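Side-chain contacts in putative monooxygenase (Fusobacterium nucleatum subsp. nucleatum, PDB 3MCS), which probably acts as a monooxygenase of the antibiotic biosynthesis monooxygenase family: residues E28-K33 against E60-Y65; A131-N136 against K184-Q189; E139-E144 against E166-I171. One frame throughout, in Å; residues are numbered along the deposited sequence. Where two conformers were deposited one is given.

Interaction 1: residues E28-K33 against E60-Y65; sequences EDYVNK and EIYNDY
The Y30 ring receives the E60 carboxylate at its edge: OE2 of E60 lies near the ring plane, 3.2 Å from CE2 of Y30 and 3.3 Å from CZ. Ring and carboxylate planes are turned 44° apart, so the two flat groups are not stacked on each other; the Y30 ring instead stacks with F80. The polar link is a hydrogen bond from OH of Y30 to OE2 of E60, 2.6 Å long, which meets the acceptor from above the carboxylate plane, 40° out of it. The same hydroxyl is also hydrogen-bonded to H71 NE2. In the ferredoxin-like alpha/beta fold of this family a helix covers one face of an antiparallel sheet, and here the pair joins helix 20-37 to strand 55-62 within that buried layer. E60 spans the gap with CG anti to its carbonyl carbon (chi1 -63°) and an extended chain beyond, while the tyrosine comes in across it at about a right angle. From two residues along the strand, Y62 puts its ring edge in plane with OE1 of E60; the 2.9 Å hydrogen bond modelled from Y62 OH to that oxygen is less certain, since the hydroxyl sits too close to another atom.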
loop_
_atom_site.group_PDB
_atom_site.type_symbol
_atom_site.label_atom_id
_atom_site.label_comp_id
_atom_site.label_asym_id
_atom_site.label_seq_id
_atom_site.Cartn_x
_atom_site.Cartn_y
_atom_site.Cartn_z
ATOM N N GLU A 28 -1.875 1.592 -16.119
ATOM C CA GLU A 28 -3.304 1.312 -16.250
ATOM C C GLU A 28 -3.523 -0.073 -16.880
ATOM O O GLU A 28 -4.280 -0.890 -16.341
ATOM C CB GLU A 28 -4.028 2.386 -17.072
ATOM C CG GLU A 28 -4.285 3.697 -16.327
ATOM C CD GLU A 28 -4.920 4.799 -17.195
ATOM O OE1 GLU A 28 -5.254 4.554 -18.384
ATOM O OE2 GLU A 28 -5.068 5.926 -16.666
ATOM N N ASP A 29 -2.868 -0.329 -18.016
ATOM C CA ASP A 29 -2.977 -1.622 -18.676
ATOM C C ASP A 29 -2.596 -2.752 -17.720
ATOM O O ASP A 29 -3.282 -3.760 -17.638
ATOM C CB ASP A 29 -2.068 -1.714 -19.912
ATOM C CG ASP A 29 -2.455 -0.746 -21.028
ATOM O OD1 ASP A 29 -3.442 0.000 -20.845
ATOM O OD2 ASP A 29 -1.742 -0.742 -22.076
ATOM N N TYR A 30 -1.507 -2.577 -16.985
ATOM C CA TYR A 30 -1.009 -3.638 -16.106
ATOM C C TYR A 30 -2.011 -3.982 -15.035
ATOM O O TYR A 30 -2.308 -5.163 -14.801
ATOM C CB TYR A 30 0.335 -3.207 -15.512
ATOM C CG TYR A 30 0.917 -4.080 -14.434
ATOM C CD1 TYR A 30 1.336 -5.355 -14.704
ATOM C CD2 TYR A 30 1.127 -3.584 -13.159
ATOM C CE1 TYR A 30 1.889 -6.147 -13.715
ATOM C CE2 TYR A 30 1.698 -4.358 -12.170
ATOM C CZ TYR A 30 2.072 -5.643 -12.452
ATOM O OH TYR A 30 2.648 -6.439 -11.483
ATOM N N VAL A 31 -2.562 -2.949 -14.408
ATOM C CA VAL A 31 -3.529 -3.154 -13.325
ATOM C C VAL A 31 -4.805 -3.782 -13.872
ATOM O O VAL A 31 -5.331 -4.728 -13.273
ATOM C CB VAL A 31 -3.816 -1.833 -12.550
ATOM C CG1 VAL A 31 -4.937 -2.016 -11.592
ATOM C CG2 VAL A 31 -2.574 -1.359 -11.824
ATOM N N ASN A 32 -5.270 -3.286 -15.020
ATOM C CA ASN A 32 -6.505 -3.792 -15.641
ATOM C C ASN A 32 -6.409 -5.203 -16.210
ATOM O O ASN A 32 -7.375 -5.952 -16.161
ATOM C CB ASN A 32 -7.001 -2.852 -16.754
ATOM C CG ASN A 32 -7.604 -1.547 -16.220
ATOM O OD1 ASN A 32 -8.013 -1.450 -15.057
ATOM N ND2 ASN A 32 -7.683 -0.551 -17.087
ATOM N N LYS A 33 -5.252 -5.565 -16.752
ATOM C CA LYS A 33 -5.097 -6.884 -17.357
ATOM C C LYS A 33 -4.839 -7.914 -16.277
ATOM O O LYS A 33 -5.276 -9.046 -16.399
ATOM C CB LYS A 33 -4.003 -6.912 -18.448
ATOM C CG LYS A 33 -3.897 -8.293 -19.162
ATOM C CD LYS A 33 -2.792 -8.348 -20.245
ATOM C CE LYS A 33 -2.744 -9.710 -20.975
ATOM N NZ LYS A 33 -3.996 -10.033 -21.731
ATOM N N GLU A 60 0.794 -4.284 -4.357
ATOM C CA GLU A 60 0.304 -5.511 -4.961
ATOM C C GLU A 60 0.091 -6.537 -3.852
ATOM O O GLU A 60 0.976 -6.739 -3.033
ATOM C CB GLU A 60 1.307 -6.049 -5.990
ATOM C CG GLU A 60 1.590 -5.139 -7.209
ATOM C CD GLU A 60 2.523 -5.792 -8.306
ATOM O OE1 GLU A 60 2.962 -6.951 -8.222
ATOM O OE2 GLU A 60 2.829 -5.137 -9.296
ATOM N N ILE A 61 -1.085 -7.180 -3.829
ATOM C CA ILE A 61 -1.413 -8.167 -2.791
ATOM C C ILE A 61 -2.022 -9.416 -3.378
ATOM O O ILE A 61 -2.962 -9.360 -4.179
ATOM C CB ILE A 61 -2.304 -7.562 -1.672
ATOM C CG1 ILE A 61 -2.448 -8.555 -0.504
ATOM C CG2 ILE A 61 -3.635 -7.093 -2.236
ATOM C CD1 ILE A 61 -3.095 -7.932 0.742
ATOM N N TYR A 62 -1.460 -10.550 -2.976
ATOM C CA TYR A 62 -1.853 -11.861 -3.495
ATOM C C TYR A 62 -2.208 -12.828 -2.378
ATOM O O TYR A 62 -1.814 -12.672 -1.228
ATOM C CB TYR A 62 -0.733 -12.441 -4.354
ATOM C CG TYR A 62 -0.302 -11.517 -5.453
ATOM C CD1 TYR A 62 0.633 -10.534 -5.223
ATOM C CD2 TYR A 62 -0.842 -11.614 -6.716
ATOM C CE1 TYR A 62 1.027 -9.674 -6.234
ATOM C CE2 TYR A 62 -0.448 -10.764 -7.740
ATOM C CZ TYR A 62 0.490 -9.795 -7.488
ATOM O OH TYR A 62 0.909 -8.929 -8.467
ATOM N N ASN A 63 -2.923 -13.870 -2.754
ATOM C CA ASN A 63 -3.439 -14.782 -1.778
ATOM C C ASN A 63 -2.340 -15.663 -1.196
ATOM O O ASN A 63 -2.412 -16.019 -0.025
ATOM C CB ASN A 63 -4.565 -15.605 -2.408
ATOM C CG ASN A 63 -5.732 -15.829 -1.457
ATOM O OD1 ASN A 63 -5.550 -16.111 -0.268
ATOM N ND2 ASN A 63 -6.944 -15.708 -1.983
ATOM N N ASP A 64 -1.339 -16.009 -2.011
ATOM C CA ASP A 64 -0.194 -16.843 -1.577
ATOM C C ASP A 64 0.990 -16.740 -2.546
ATOM O O ASP A 64 0.845 -16.150 -3.620
ATOM C CB ASP A 64 -0.592 -18.307 -1.381
ATOM C CG ASP A 64 -1.038 -18.993 -2.662
ATOM O OD1 ASP A 64 -0.636 -18.614 -3.782
ATOM O OD2 ASP A 64 -1.785 -19.972 -2.537
ATOM N N TYR A 65 2.136 -17.328 -2.194
ATOM C CA TYR A 65 3.334 -17.201 -3.049
ATOM C C TYR A 65 3.197 -17.862 -4.411
ATOM O O TYR A 65 3.915 -17.497 -5.331
ATOM C CB TYR A 65 4.638 -17.704 -2.370
ATOM C CG TYR A 65 4.769 -19.210 -2.104
ATOM C CD1 TYR A 65 5.154 -20.095 -3.092
ATOM C CD2 TYR A 65 4.571 -19.716 -0.833
ATOM C CE1 TYR A 65 5.282 -21.448 -2.821
ATOM C CE2 TYR A 65 4.708 -21.044 -0.543
ATOM C CZ TYR A 65 5.062 -21.924 -1.528
ATOM O OH TYR A 65 5.178 -23.279 -1.226
#

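Interaction 2: residues A131-N136 against K184-Q189; sequences AEIIKN and KDYITQ. With ACT (acetate ion), chain C.
I133 and Q189 approach from opposite directions, each with a torsion that aims its tip across the gap. In I133, chi1 of -67° sets CG1 beside the backbone N, from where the chain runs out to CD1, and turns the CG2 branch anti to that N. Q189 has CG anti to its backbone N (chi1 177°) and stays extended, which carries the amide over to the isoleucine: NE2 of Q189 is 3.4 Å from CD1 of I133, a van der Waals contact with no hydrogen bond. The other branch of I133 serves Y186, as CG2 lies 4.0 Å from CD1 of Y186, at the ring edge and near its plane. At the far end of this ring, CD1 of I134 comes within 4.3 Å of Y186 OH. The hydroxyl donates a 3.1 Å hydrogen bond to OXT of an acetate ion, an oxygen at the ring edge and in its plane; the ion probably comes from the crystallisation liquor. Both I134 and Y186 also touch I120 of strand 114-122. The short helical segments run nearly antiparallel, at 165°, with axes 11.4 Å apart at closest approach, consistent with sparse side-chain contact between them. Two antiparallel helices whose side chains reach the same antiparallel sheet are characteristic of the ferredoxin-like fold, to which this monooxygenase family belongs.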
loop_
_atom_site.group_PDB
_atom_site.type_symbol
_atom_site.label_atom_id
_atom_site.label_comp_id
_atom_site.label_asym_id
_atom_site.label_seq_id
_atom_site.Cartn_x
_atom_site.Cartn_y
_atom_site.Cartn_z
ATOM N N ALA A 131 3.690 -2.434 18.574
ATOM C CA ALA A 131 2.967 -3.344 17.692
ATOM C C ALA A 131 1.514 -3.457 18.127
ATOM O O ALA A 131 0.602 -3.278 17.339
ATOM C CB ALA A 131 3.637 -4.727 17.662
ATOM N N GLU A 132 1.288 -3.712 19.399
ATOM C CA GLU A 132 -0.079 -3.852 19.867
ATOM C C GLU A 132 -0.837 -2.533 19.749
ATOM O O GLU A 132 -2.041 -2.543 19.473
ATOM C CB GLU A 132 -0.103 -4.411 21.305
ATOM C CG GLU A 132 0.507 -5.840 21.396
ATOM C CD GLU A 132 -0.223 -6.866 20.492
ATOM O OE1 GLU A 132 -1.418 -7.151 20.764
ATOM O OE2 GLU A 132 0.400 -7.394 19.525
ATOM N N ILE A 133 -0.132 -1.414 19.923
ATOM C CA ILE A 133 -0.761 -0.101 19.832
ATOM C C ILE A 133 -1.239 0.207 18.408
ATOM O O ILE A 133 -2.408 0.505 18.184
ATOM C CB ILE A 133 0.168 1.030 20.334
ATOM C CG1 ILE A 133 0.403 0.886 21.859
ATOM C CG2 ILE A 133 -0.445 2.372 20.017
ATOM C CD1 ILE A 133 1.422 1.865 22.483
ATOM N N ILE A 134 -0.343 0.105 17.441
ATOM C CA ILE A 134 -0.716 0.437 16.078
ATOM C C ILE A 134 -1.772 -0.524 15.562
ATOM O O ILE A 134 -2.678 -0.094 14.854
ATOM C CB ILE A 134 0.503 0.501 15.118
ATOM C CG1 ILE A 134 0.085 1.136 13.791
ATOM C CG2 ILE A 134 1.151 -0.896 14.907
ATOM C CD1 ILE A 134 1.230 1.449 12.867
ATOM N N LYS A 135 -1.680 -1.806 15.916
ATOM C CA LYS A 135 -2.680 -2.778 15.460
ATOM C C LYS A 135 -4.083 -2.296 15.810
ATOM O O LYS A 135 -4.954 -2.315 14.957
ATOM C CB LYS A 135 -2.441 -4.179 16.046
ATOM C CG LYS A 135 -1.310 -5.015 15.390
ATOM C CD LYS A 135 -1.043 -6.258 16.257
ATOM C CE LYS A 135 0.088 -7.127 15.747
ATOM N NZ LYS A 135 0.346 -8.216 16.717
ATOM N N ASN A 136 -4.261 -1.852 17.060
ATOM C CA ASN A 136 -5.550 -1.367 17.568
ATOM C C ASN A 136 -6.024 -0.138 16.813
ATOM O O ASN A 136 -7.176 -0.073 16.382
ATOM C CB ASN A 136 -5.462 -1.019 19.060
ATOM C CG ASN A 136 -5.229 -2.234 19.947
ATOM O OD1 ASN A 136 -5.874 -3.273 19.795
ATOM N ND2 ASN A 136 -4.328 -2.086 20.910
ATOM N N LYS A 184 -4.916 11.440 17.550
ATOM C CA LYS A 184 -4.065 12.454 18.180
ATOM C C LYS A 184 -3.405 11.867 19.437
ATOM O O LYS A 184 -2.199 12.031 19.642
ATOM C CB LYS A 184 -4.848 13.734 18.515
ATOM C CG LYS A 184 -5.180 14.634 17.339
ATOM C CD LYS A 184 -5.863 15.936 17.808
ATOM N N ASP A 185 -4.194 11.177 20.258
ATOM C CA ASP A 185 -3.679 10.535 21.471
ATOM C C ASP A 185 -2.584 9.552 21.139
ATOM O O ASP A 185 -1.627 9.424 21.912
ATOM C CB ASP A 185 -4.776 9.778 22.238
ATOM C CG ASP A 185 -5.763 10.696 22.942
ATOM O OD1 ASP A 185 -5.493 11.904 23.059
ATOM O OD2 ASP A 185 -6.818 10.189 23.373
ATOM N N TYR A 186 -2.747 8.839 20.017
ATOM C CA TYR A 186 -1.761 7.838 19.542
ATOM C C TYR A 186 -0.442 8.502 19.135
ATOM O O TYR A 186 0.631 8.032 19.504
ATOM C CB TYR A 186 -2.361 6.956 18.419
ATOM C CG TYR A 186 -1.397 6.535 17.328
ATOM C CD1 TYR A 186 -0.552 5.454 17.481
ATOM C CD2 TYR A 186 -1.354 7.222 16.133
ATOM C CE1 TYR A 186 0.340 5.087 16.468
ATOM C CE2 TYR A 186 -0.487 6.853 15.124
ATOM C CZ TYR A 186 0.360 5.795 15.298
ATOM O OH TYR A 186 1.225 5.471 14.291
ATOM N N ILE A 187 -0.529 9.608 18.408
ATOM C CA ILE A 187 0.660 10.359 18.027
ATOM C C ILE A 187 1.426 10.752 19.299
ATOM O O ILE A 187 2.625 10.503 19.429
ATOM C CB ILE A 187 0.292 11.600 17.151
ATOM C CG1 ILE A 187 -0.207 11.138 15.765
ATOM C CG2 ILE A 187 1.466 12.556 16.994
ATOM C CD1 ILE A 187 0.840 10.384 14.907
ATOM N N THR A 188 0.718 11.337 20.249
ATOM C CA THR A 188 1.330 11.757 21.517
ATOM C C THR A 188 1.999 10.587 22.260
ATOM O O THR A 188 3.169 10.673 22.627
ATOM C CB THR A 188 0.290 12.440 22.429
ATOM O OG1 THR A 188 -0.057 13.723 21.879
ATOM C CG2 THR A 188 0.842 12.599 23.865
ATOM N N GLN A 189 1.256 9.495 22.425
ATOM C CA GLN A 189 1.725 8.295 23.115
ATOM C C GLN A 189 2.983 7.625 22.524
ATOM O O GLN A 189 3.853 7.178 23.280
ATOM C CB GLN A 189 0.577 7.268 23.147
ATOM C CG GLN A 189 0.907 5.902 23.782
ATOM C CD GLN A 189 -0.293 4.952 23.826
ATOM O OE1 GLN A 189 -1.291 5.170 23.154
ATOM N NE2 GLN A 189 -0.190 3.891 24.627
HETATM C C ACT C . 0.281 7.062 11.218
HETATM O O ACT C . -0.021 7.716 10.174
HETATM O OXT ACT C . 1.263 7.506 11.906
HETATM C CH3 ACT C . -0.505 5.824 11.595
#

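Interaction 3: residues E139-E144 against E166-I171; sequences ETTFNE and EVYKDI
T141 approaches Y168 through its methyl branch. From CB the side chain forks: chi1 of -67° sets OG1 beside the backbone N, where it is hydrogen-bonded to the carbonyl O of I137 one helical turn back, with a second, weak bond to Y182 OH. CG2 takes the position anti to that N and points out of the helix. There it stands 3.5 Å from OH of Y168, its nearest neighbour across the contact, in an oblique approach to the ring. The next atom it meets is OE1 of E166, at 4.3 Å. This brings the methyl group up to the polar ends of two side chains of one strand, without any hydrogen bond between the segments. Topologically, the contact lays the last turn of helix 127-143 against the end of strand 161-168, as helix covers sheet in the ferredoxin-like alpha/beta fold. The two strand residues are joined to each other: Y168 OH donates to OE1 of E166 over 2.5 Å, arriving 69° out of the carboxylate plane, while CD of E166 lies in plane at the edge of the ring. Y174 packs edge-to-face with the Y168 ring, and H177, from the same helix 171-178, touches both T141 and E166. A bound acetate, probably from the crystallisation liquor, though such ions often mark pockets, lies about 5 Å from the E166 side chain.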
loop_
_atom_site.group_PDB
_atom_site.type_symbol
_atom_site.label_atom_id
_atom_site.label_comp_id
_atom_site.label_asym_id
_atom_site.label_seq_id
_atom_site.Cartn_x
_atom_site.Cartn_y
_atom_site.Cartn_z
ATOM N N GLU A 139 -7.225 -0.896 13.314
ATOM C CA GLU A 139 -8.588 -1.513 13.339
ATOM C C GLU A 139 -9.698 -0.503 13.639
ATOM O O GLU A 139 -10.770 -0.571 13.037
ATOM C CB GLU A 139 -8.694 -2.675 14.332
ATOM C CG GLU A 139 -8.034 -3.923 13.816
ATOM C CD GLU A 139 -8.124 -5.099 14.760
ATOM O OE1 GLU A 139 -8.654 -4.927 15.884
ATOM O OE2 GLU A 139 -7.652 -6.204 14.375
ATOM N N THR A 140 -9.445 0.406 14.577
ATOM C CA THR A 140 -10.385 1.475 14.886
ATOM C C THR A 140 -10.624 2.282 13.608
ATOM O O THR A 140 -11.776 2.592 13.267
ATOM C CB THR A 140 -9.870 2.413 16.004
ATOM O OG1 THR A 140 -9.412 1.643 17.125
ATOM C CG2 THR A 140 -10.977 3.375 16.457
ATOM N N THR A 141 -9.541 2.576 12.877
ATOM C CA THR A 141 -9.641 3.339 11.621
ATOM C C THR A 141 -10.548 2.667 10.600
ATOM O O THR A 141 -11.385 3.316 9.997
ATOM C CB THR A 141 -8.247 3.580 10.982
ATOM O OG1 THR A 141 -7.484 4.451 11.827
ATOM C CG2 THR A 141 -8.375 4.224 9.632
ATOM N N PHE A 142 -10.415 1.357 10.429
ATOM C CA PHE A 142 -11.210 0.671 9.418
ATOM C C PHE A 142 -12.694 0.783 9.697
ATOM O O PHE A 142 -13.478 0.856 8.753
ATOM C CB PHE A 142 -10.832 -0.801 9.278
ATOM C CG PHE A 142 -11.467 -1.468 8.078
ATOM C CD1 PHE A 142 -11.043 -1.147 6.798
ATOM C CD2 PHE A 142 -12.490 -2.396 8.224
ATOM C CE1 PHE A 142 -11.606 -1.751 5.689
ATOM C CE2 PHE A 142 -13.060 -3.006 7.112
ATOM C CZ PHE A 142 -12.606 -2.686 5.838
ATOM N N ASN A 143 -13.064 0.786 10.978
ATOM C CA ASN A 143 -14.462 0.928 11.375
ATOM C C ASN A 143 -14.960 2.376 11.268
ATOM O O ASN A 143 -16.155 2.640 11.374
ATOM C CB ASN A 143 -14.694 0.391 12.804
ATOM C CG ASN A 143 -14.435 -1.123 12.933
ATOM O OD1 ASN A 143 -13.997 -1.808 11.998
ATOM N ND2 ASN A 143 -14.710 -1.637 14.109
ATOM N N GLU A 144 -14.043 3.311 11.066
ATOM C CA GLU A 144 -14.403 4.709 10.862
ATOM C C GLU A 144 -15.148 4.772 9.521
ATOM O O GLU A 144 -14.859 3.999 8.610
ATOM C CB GLU A 144 -13.153 5.585 10.793
ATOM C CG GLU A 144 -13.336 7.050 11.079
ATOM C CD GLU A 144 -13.076 7.379 12.530
ATOM O OE1 GLU A 144 -13.531 6.606 13.409
ATOM O OE2 GLU A 144 -12.409 8.414 12.777
ATOM N N GLU A 166 -3.280 2.925 3.161
ATOM C CA GLU A 166 -4.683 3.145 3.479
ATOM C C GLU A 166 -5.382 3.987 2.426
ATOM O O GLU A 166 -4.825 4.943 1.929
ATOM C CB GLU A 166 -4.814 3.761 4.885
ATOM C CG GLU A 166 -3.875 4.920 5.166
ATOM C CD GLU A 166 -3.916 5.399 6.620
ATOM O OE1 GLU A 166 -4.791 4.948 7.408
ATOM O OE2 GLU A 166 -3.050 6.243 6.969
ATOM N N VAL A 167 -6.604 3.590 2.080
ATOM C CA VAL A 167 -7.403 4.287 1.092
ATOM C C VAL A 167 -8.694 4.770 1.755
ATOM O O VAL A 167 -9.264 4.046 2.544
ATOM C CB VAL A 167 -7.695 3.374 -0.092
ATOM C CG1 VAL A 167 -8.533 4.086 -1.114
ATOM C CG2 VAL A 167 -6.366 2.881 -0.718
ATOM N N TYR A 168 -9.112 6.006 1.446
ATOM C CA TYR A 168 -10.310 6.652 1.989
ATOM C C TYR A 168 -11.256 7.084 0.866
ATOM O O TYR A 168 -10.826 7.290 -0.278
ATOM C CB TYR A 168 -9.917 7.857 2.847
ATOM C CG TYR A 168 -9.109 7.494 4.076
ATOM C CD1 TYR A 168 -7.743 7.295 3.995
ATOM C CD2 TYR A 168 -9.713 7.340 5.320
ATOM C CE1 TYR A 168 -6.997 6.930 5.093
ATOM C CE2 TYR A 168 -8.965 6.982 6.448
ATOM C CZ TYR A 168 -7.600 6.773 6.319
ATOM O OH TYR A 168 -6.835 6.429 7.427
ATOM N N LYS A 169 -12.547 7.225 1.175
ATOM C CA LYS A 169 -13.534 7.575 0.126
ATOM C C LYS A 169 -13.292 8.998 -0.397
ATOM O O LYS A 169 -13.513 9.285 -1.598
ATOM C CB LYS A 169 -15.002 7.379 0.585
ATOM C CG LYS A 169 -15.618 8.517 1.394
ATOM C CD LYS A 169 -17.050 8.229 1.884
ATOM C CE LYS A 169 -17.543 9.411 2.751
ATOM N NZ LYS A 169 -18.775 9.143 3.512
ATOM N N ASP A 170 -12.836 9.869 0.506
ATOM C CA ASP A 170 -12.552 11.259 0.186
ATOM C C ASP A 170 -11.587 11.866 1.194
ATOM O O ASP A 170 -11.363 11.337 2.290
ATOM C CB ASP A 170 -13.844 12.085 0.069
ATOM C CG ASP A 170 -14.688 12.056 1.321
ATOM O OD1 ASP A 170 -14.142 11.821 2.421
ATOM O OD2 ASP A 170 -15.906 12.290 1.210
ATOM N N ILE A 171 -11.016 12.993 0.799
ATOM C CA ILE A 171 -9.997 13.668 1.579
ATOM C C ILE A 171 -10.479 14.083 2.963
ATOM O O ILE A 171 -9.708 14.045 3.922
ATOM C CB ILE A 171 -9.436 14.857 0.775
ATOM C CG1 ILE A 171 -8.151 15.396 1.424
ATOM C CG2 ILE A 171 -10.530 15.928 0.578
ATOM C CD1 ILE A 171 -7.328 16.273 0.467
#

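Overall arrangement
Along the chain the contacts fall into two groups. Interaction 1 closes first, in the N-terminal copy of the family domain, and interactions 2 and 3 follow in the second copy, with interaction 3 lying between the two segments of interaction 2. Interactions 2 and 3 share helix 127-143, and their centres are about 16 Å apart. Interactions 1 and 2 sit on opposite sides of the chain's centre, about 31 Å between centres, whereas interactions 1 and 3, with centres about 22 Å apart, both join a helix to the same antiparallel sheet. This spacing fits a single chain holding two copies of the family domain around a common curled sheet, resembling the dimeric alpha/beta barrel that relatives form from two subunits.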